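Local structure of valine-pyruvate aminotransferase (Salmonella typhimurium, 3G7Q) at residues A[62-67]-A[283-288]; A[330-335]-A[343-348]. The protein catalyses the pyridoxal 5'-phosphate-dependent transfer of an amino group between valine and pyruvate, a reaction of alanine biosynthesis. All coordinates share one frame; numbering follows the deposited sequence. Where two conformers were deposited one is given.

How the interactions relate
Both interactions belong to one class I aminotransferase chain, but they lie on opposite sides of its centre, with their own centres about 44 Å apart and their nearest atoms about 29 Å apart, so neither touches the other. They follow in series along the sequence. Interaction 1 brings together residues more than 200 positions apart, joining the starts of two helices beside the second subunit of the dimer. Interaction 2 is local, the pairing of neighbouring hairpin strands in the six-stranded mixed sheet; no other chain of the assembly touches its two segments. One contact therefore concerns the subunit boundary, the other lies within a single subunit. Helix 299-325 covers part of interaction 2.

Interaction 1: A[62-67]-A[283-288]; sequences GKAADA and GGMGPA
Ala67 sits at the middle of this contact, its methyl directed at the first turn of helix 285-295. There Ala67 CB meets Ala288 CB at 3.7 Å and lies 3.6 Å from Gly284 O, so the smallest of side chains lets the two backbones come close: the CA atoms of Ala67 and Gly284 are 4.7 Å apart. Gly284 suits its place because a CB here would run into Ala67 O. Gly284 CA instead points a hydrogen at Ala67 O, 3.5 Å away, in a nearly straight CA-H...O contact. Met285, present as selenomethionine, supplies the long reach. Its CG stands roughly opposite the backbone N (chi1 -152°), and the chain then bends so that Met285 CE arrives 3.9 Å from Ala64 CB and Met285 SE lies 4.1 Å from Ala67 CB. One flexible side chain thus lies against two methyls a helical turn apart. No hydrogen bond crosses between the segments; the join is largely apolar and mostly buried. Beyond it, Lys63 forms a salt bridge with Glu292, farther along helix 285-295. Helix 45-61 covers the contact through Leu55 and Met58, and Leu68 of the second subunit packs on Met285, placing these two helix starts at the dimer interface.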
loop_
_atom_site.group_PDB
_atom_site.type_symbol
_atom_site.label_atom_id
_atom_site.label_comp_id
_atom_site.label_asym_id
_atom_site.label_seq_id
_atom_site.Cartn_x
_atom_site.Cartn_y
_atom_site.Cartn_z
ATOM N N GLY A 62 24.118 -8.743 -3.710
ATOM C CA GLY A 62 23.411 -7.930 -4.716
ATOM C C GLY A 62 21.894 -8.090 -4.631
ATOM O O GLY A 62 21.150 -7.375 -5.314
ATOM N N LYS A 63 21.418 -9.002 -3.794
ATOM C CA LYS A 63 19.975 -9.276 -3.705
ATOM C C LYS A 63 19.152 -8.138 -3.104
ATOM O O LYS A 63 18.008 -7.929 -3.529
ATOM C CB LYS A 63 19.716 -10.562 -2.954
ATOM C CG LYS A 63 20.206 -11.818 -3.685
ATOM C CD LYS A 63 20.061 -13.022 -2.767
ATOM C CE LYS A 63 20.640 -14.302 -3.371
ATOM N NZ LYS A 63 20.711 -15.407 -2.353
ATOM N N ALA A 64 19.722 -7.386 -2.157
ATOM C CA ALA A 64 19.006 -6.274 -1.557
ATOM C C ALA A 64 18.812 -5.184 -2.603
ATOM O O ALA A 64 17.710 -4.647 -2.765
ATOM C CB ALA A 64 19.745 -5.724 -0.344
ATOM N N ALA A 65 19.885 -4.869 -3.321
ATOM C CA ALA A 65 19.815 -3.872 -4.377
ATOM C C ALA A 65 18.833 -4.318 -5.458
ATOM O O ALA A 65 18.060 -3.499 -5.954
ATOM C CB ALA A 65 21.202 -3.591 -4.976
ATOM N N ASP A 66 18.844 -5.601 -5.819
ATOM C CA ASP A 66 17.916 -6.107 -6.842
ATOM C C ASP A 66 16.454 -5.893 -6.411
ATOM O O ASP A 66 15.600 -5.530 -7.218
ATOM C CB ASP A 66 18.112 -7.595 -7.095
ATOM C CG ASP A 66 19.361 -7.930 -7.881
ATOM O OD1 ASP A 66 19.998 -7.035 -8.473
ATOM O OD2 ASP A 66 19.692 -9.141 -7.918
ATOM N N ALA A 67 16.201 -6.116 -5.143
ATOM C CA ALA A 67 14.864 -5.988 -4.561
ATOM C C ALA A 67 14.345 -4.539 -4.612
ATOM O O ALA A 67 13.167 -4.298 -4.855
ATOM C CB ALA A 67 14.895 -6.476 -3.126
ATOM N N GLY A 283 6.331 -3.679 -1.284
ATOM C CA GLY A 283 7.668 -3.251 -1.738
ATOM C C GLY A 283 8.507 -4.514 -1.980
ATOM O O GLY A 283 8.052 -5.627 -1.732
ATOM N N GLY A 284 9.733 -4.350 -2.445
ATOM C CA GLY A 284 10.574 -5.478 -2.791
ATOM C C GLY A 284 11.324 -6.200 -1.689
ATOM O O GLY A 284 11.615 -7.387 -1.836
HETATM N N MSE A 285 11.605 -5.531 -0.583
HETATM C CA MSE A 285 12.466 -6.115 0.432
HETATM C C MSE A 285 11.805 -7.314 1.167
HETATM O O MSE A 285 12.440 -8.352 1.356
HETATM C CB MSE A 285 12.913 -5.026 1.390
HETATM C CG MSE A 285 14.226 -5.300 2.020
HETATM SE SE MSE A 285 15.708 -5.351 0.722
HETATM C CE MSE A 285 16.497 -6.492 1.728
ATOM N N GLY A 286 10.529 -7.165 1.521
ATOM C CA GLY A 286 9.756 -8.243 2.177
ATOM C C GLY A 286 9.732 -9.513 1.347
ATOM O O GLY A 286 10.189 -10.559 1.821
ATOM N N PRO A 287 9.179 -9.443 0.126
ATOM C CA PRO A 287 9.204 -10.613 -0.736
ATOM C C PRO A 287 10.589 -11.230 -0.931
ATOM O O PRO A 287 10.699 -12.466 -0.930
ATOM C CB PRO A 287 8.649 -10.093 -2.063
ATOM C CG PRO A 287 7.815 -8.914 -1.687
ATOM C CD PRO A 287 8.449 -8.318 -0.484
ATOM N N ALA A 288 11.634 -10.405 -1.068
ATOM C CA ALA A 288 12.982 -10.929 -1.281
ATOM C C ALA A 288 13.465 -11.678 -0.044
ATOM O O ALA A 288 14.044 -12.775 -0.148
ATOM C CB ALA A 288 13.975 -9.798 -1.679
#

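Interaction 2: A[330-335]-A[343-348]; sequences RCLIHK and WLWFKD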
loop_
_atom_site.group_PDB
_atom_site.type_symbol
_atom_site.label_atom_id
_atom_site.label_comp_id
_atom_site.label_asym_id
_atom_site.label_seq_id
_atom_site.Cartn_x
_atom_site.Cartn_y
_atom_site.Cartn_z
ATOM N N ARG A 330 -11.842 -10.222 40.015
ATOM C CA ARG A 330 -11.686 -8.878 39.453
ATOM C C ARG A 330 -11.124 -8.846 38.028
ATOM O O ARG A 330 -11.059 -7.775 37.433
ATOM C CB ARG A 330 -10.789 -8.061 40.380
ATOM C CG ARG A 330 -11.394 -7.822 41.761
ATOM C CD ARG A 330 -12.530 -6.883 41.692
ATOM N NE ARG A 330 -13.046 -6.560 43.016
ATOM C CZ ARG A 330 -14.080 -7.134 43.618
ATOM N NH1 ARG A 330 -14.778 -8.106 43.050
ATOM N NH2 ARG A 330 -14.433 -6.703 44.824
ATOM N N CYS A 331 -10.668 -9.990 37.510
ATOM C CA CYS A 331 -10.171 -10.059 36.129
ATOM C C CYS A 331 -10.179 -11.467 35.557
ATOM O O CYS A 331 -9.440 -12.338 36.030
ATOM C CB CYS A 331 -8.747 -9.495 36.079
ATOM S SG CYS A 331 -8.048 -9.353 34.382
ATOM N N LEU A 332 -11.039 -11.696 34.568
ATOM C CA LEU A 332 -11.056 -12.941 33.811
ATOM C C LEU A 332 -10.216 -12.680 32.546
ATOM O O LEU A 332 -10.308 -11.617 31.936
ATOM C CB LEU A 332 -12.460 -13.386 33.466
ATOM C CG LEU A 332 -13.351 -13.713 34.672
ATOM C CD1 LEU A 332 -14.786 -14.026 34.270
ATOM C CD2 LEU A 332 -12.767 -14.887 35.468
ATOM N N ILE A 333 -9.420 -13.663 32.168
ATOM C CA ILE A 333 -8.484 -13.533 31.057
ATOM C C ILE A 333 -8.898 -14.501 29.972
ATOM O O ILE A 333 -9.055 -15.692 30.225
ATOM C CB ILE A 333 -7.062 -13.859 31.540
ATOM C CG1 ILE A 333 -6.631 -12.912 32.686
ATOM C CG2 ILE A 333 -6.051 -13.755 30.374
ATOM C CD1 ILE A 333 -5.266 -13.310 33.360
ATOM N N HIS A 334 -9.082 -14.028 28.742
ATOM C CA HIS A 334 -9.433 -14.980 27.683
ATOM C C HIS A 334 -8.277 -15.967 27.568
ATOM O O HIS A 334 -7.107 -15.576 27.637
ATOM C CB HIS A 334 -9.654 -14.316 26.329
ATOM C CG HIS A 334 -10.319 -15.214 25.332
ATOM N ND1 HIS A 334 -9.649 -16.237 24.693
ATOM C CD2 HIS A 334 -11.605 -15.272 24.895
ATOM C CE1 HIS A 334 -10.491 -16.875 23.888
ATOM N NE2 HIS A 334 -11.687 -16.325 24.003
ATOM N N LYS A 335 -8.588 -17.249 27.437
ATOM C CA LYS A 335 -7.519 -18.253 27.252
ATOM C C LYS A 335 -6.587 -17.812 26.122
ATOM O O LYS A 335 -7.020 -17.532 25.034
ATOM C CB LYS A 335 -8.118 -19.620 26.959
ATOM C CG LYS A 335 -7.027 -20.674 26.883
ATOM C CD LYS A 335 -7.626 -22.015 26.579
ATOM C CE LYS A 335 -6.530 -23.074 26.727
ATOM N NZ LYS A 335 -7.111 -24.416 26.494
ATOM N N TRP A 343 -6.715 -10.455 26.508
ATOM C CA TRP A 343 -8.048 -9.842 26.546
ATOM C C TRP A 343 -8.561 -10.026 27.955
ATOM O O TRP A 343 -8.787 -11.177 28.424
ATOM C CB TRP A 343 -8.933 -10.513 25.525
ATOM C CG TRP A 343 -10.355 -10.065 25.408
ATOM C CD1 TRP A 343 -11.460 -10.722 25.828
ATOM C CD2 TRP A 343 -10.824 -8.899 24.709
ATOM N NE1 TRP A 343 -12.577 -10.036 25.471
ATOM C CE2 TRP A 343 -12.222 -8.915 24.779
ATOM C CE3 TRP A 343 -10.190 -7.837 24.056
ATOM C CZ2 TRP A 343 -13.018 -7.916 24.209
ATOM C CZ3 TRP A 343 -10.974 -6.849 23.470
ATOM C CH2 TRP A 343 -12.372 -6.900 23.556
ATOM N N LEU A 344 -8.762 -8.884 28.613
ATOM C CA LEU A 344 -9.147 -8.840 30.015
ATOM C C LEU A 344 -10.611 -8.480 30.153
ATOM O O LEU A 344 -11.044 -7.456 29.625
ATOM C CB LEU A 344 -8.309 -7.807 30.759
ATOM C CG LEU A 344 -6.776 -7.911 30.543
ATOM C CD1 LEU A 344 -6.031 -6.806 31.322
ATOM C CD2 LEU A 344 -6.248 -9.315 30.850
ATOM N N TRP A 345 -11.352 -9.323 30.871
ATOM C CA TRP A 345 -12.759 -9.115 31.165
ATOM C C TRP A 345 -12.902 -8.858 32.666
ATOM O O TRP A 345 -12.745 -9.774 33.460
ATOM C CB TRP A 345 -13.585 -10.310 30.712
ATOM C CG TRP A 345 -15.033 -10.286 31.099
ATOM C CD1 TRP A 345 -15.818 -9.184 31.346
ATOM C CD2 TRP A 345 -15.907 -11.425 31.184
ATOM N NE1 TRP A 345 -17.105 -9.584 31.653
ATOM C CE2 TRP A 345 -17.184 -10.950 31.555
ATOM C CE3 TRP A 345 -15.728 -12.796 30.996
ATOM C CZ2 TRP A 345 -18.272 -11.802 31.746
ATOM C CZ3 TRP A 345 -16.827 -13.653 31.212
ATOM C CH2 TRP A 345 -18.069 -13.139 31.598
ATOM N N PHE A 346 -13.190 -7.608 33.021
ATOM C CA PHE A 346 -13.349 -7.166 34.405
ATOM C C PHE A 346 -14.796 -7.446 34.722
ATOM O O PHE A 346 -15.670 -6.581 34.640
ATOM C CB PHE A 346 -12.948 -5.694 34.540
ATOM C CG PHE A 346 -11.564 -5.413 34.009
ATOM C CD1 PHE A 346 -10.448 -6.018 34.580
ATOM C CD2 PHE A 346 -11.370 -4.572 32.915
ATOM C CE1 PHE A 346 -9.190 -5.763 34.095
ATOM C CE2 PHE A 346 -10.101 -4.320 32.435
ATOM C CZ PHE A 346 -9.014 -4.916 33.011
ATOM N N LYS A 347 -15.074 -8.704 35.061
ATOM C CA LYS A 347 -16.480 -9.154 35.114
ATOM C C LYS A 347 -17.317 -8.339 36.091
ATOM O O LYS A 347 -16.931 -8.142 37.222
ATOM C CB LYS A 347 -16.599 -10.664 35.395
ATOM C CG LYS A 347 -18.051 -11.194 35.378
ATOM C CD LYS A 347 -18.150 -12.738 35.314
ATOM C CE LYS A 347 -19.628 -13.190 35.207
ATOM N NZ LYS A 347 -20.386 -12.817 36.427
ATOM N N ASP A 348 -18.429 -7.820 35.580
ATOM C CA ASP A 348 -19.361 -6.991 36.353
ATOM C C ASP A 348 -18.732 -5.679 36.881
ATOM O O ASP A 348 -19.248 -5.095 37.841
ATOM C CB ASP A 348 -20.015 -7.796 37.496
ATOM C CG ASP A 348 -20.723 -9.039 36.999
ATOM O OD1 ASP A 348 -21.353 -9.007 35.919
ATOM O OD2 ASP A 348 -20.627 -10.054 37.684
HETATM O O HOH W 1 -6.325 -13.290 26.349
#
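Leu332 and Trp345 face each other as an antiparallel hydrogen-bonded pair, their side chains running side by side from the same face of the sheet. Leu332 CD1 leans obliquely on the six-membered ring near its rim, 3.6 Å from Trp345 CE3, an off-centre CH-pi contact. Lys347 CB lies above the indole plane, toward its rim, and Lys347 CD approaches Leu332 CD1 at 3.8 Å, so the lysine's aliphatic part extends the apolar surface while NZ makes a salt bridge with Asp348. Tryptophan suits this place, offering Leu332 a broad ring while its NE1 hydrogen-bonds to Gln386 OE1.

On the other face, Ile333 and Leu344 form the next, non-hydrogen-bonded pair, meeting at 4.1 Å between Ile333 CG1 and Leu344 CD2. Cys331 SG, swung opposite its backbone N (chi1 -174°), fits between Leu344 CB and the Phe346 ring, which it meets obliquely, 3.8 Å from Phe346 CE1. Arg330 O approaches the edge of that ring in its plane, 3.4 Å from Phe346 CD1.

Two main-chain bonds join Leu332 and Trp345, the shorter running from Trp345 N to Leu332 O (2.7 Å). A third, from His334 N to Trp343 O, is nearly straight at 172°. Past it a water bridges His334 O and Trp343 N. His334 CB reaches the edge of the Trp343 ring, whose NE1 hydrogen-bonds to Tyr168 OH.

This beta hairpin is flanked by strands 165-169 and 387-391; helices 299-325 and 396-416 cover the face where branched, aliphatic Ile333 and Leu344 suit burial, an arrangement consistent with the smaller domain of fold type I pyridoxal-phosphate aminotransferases.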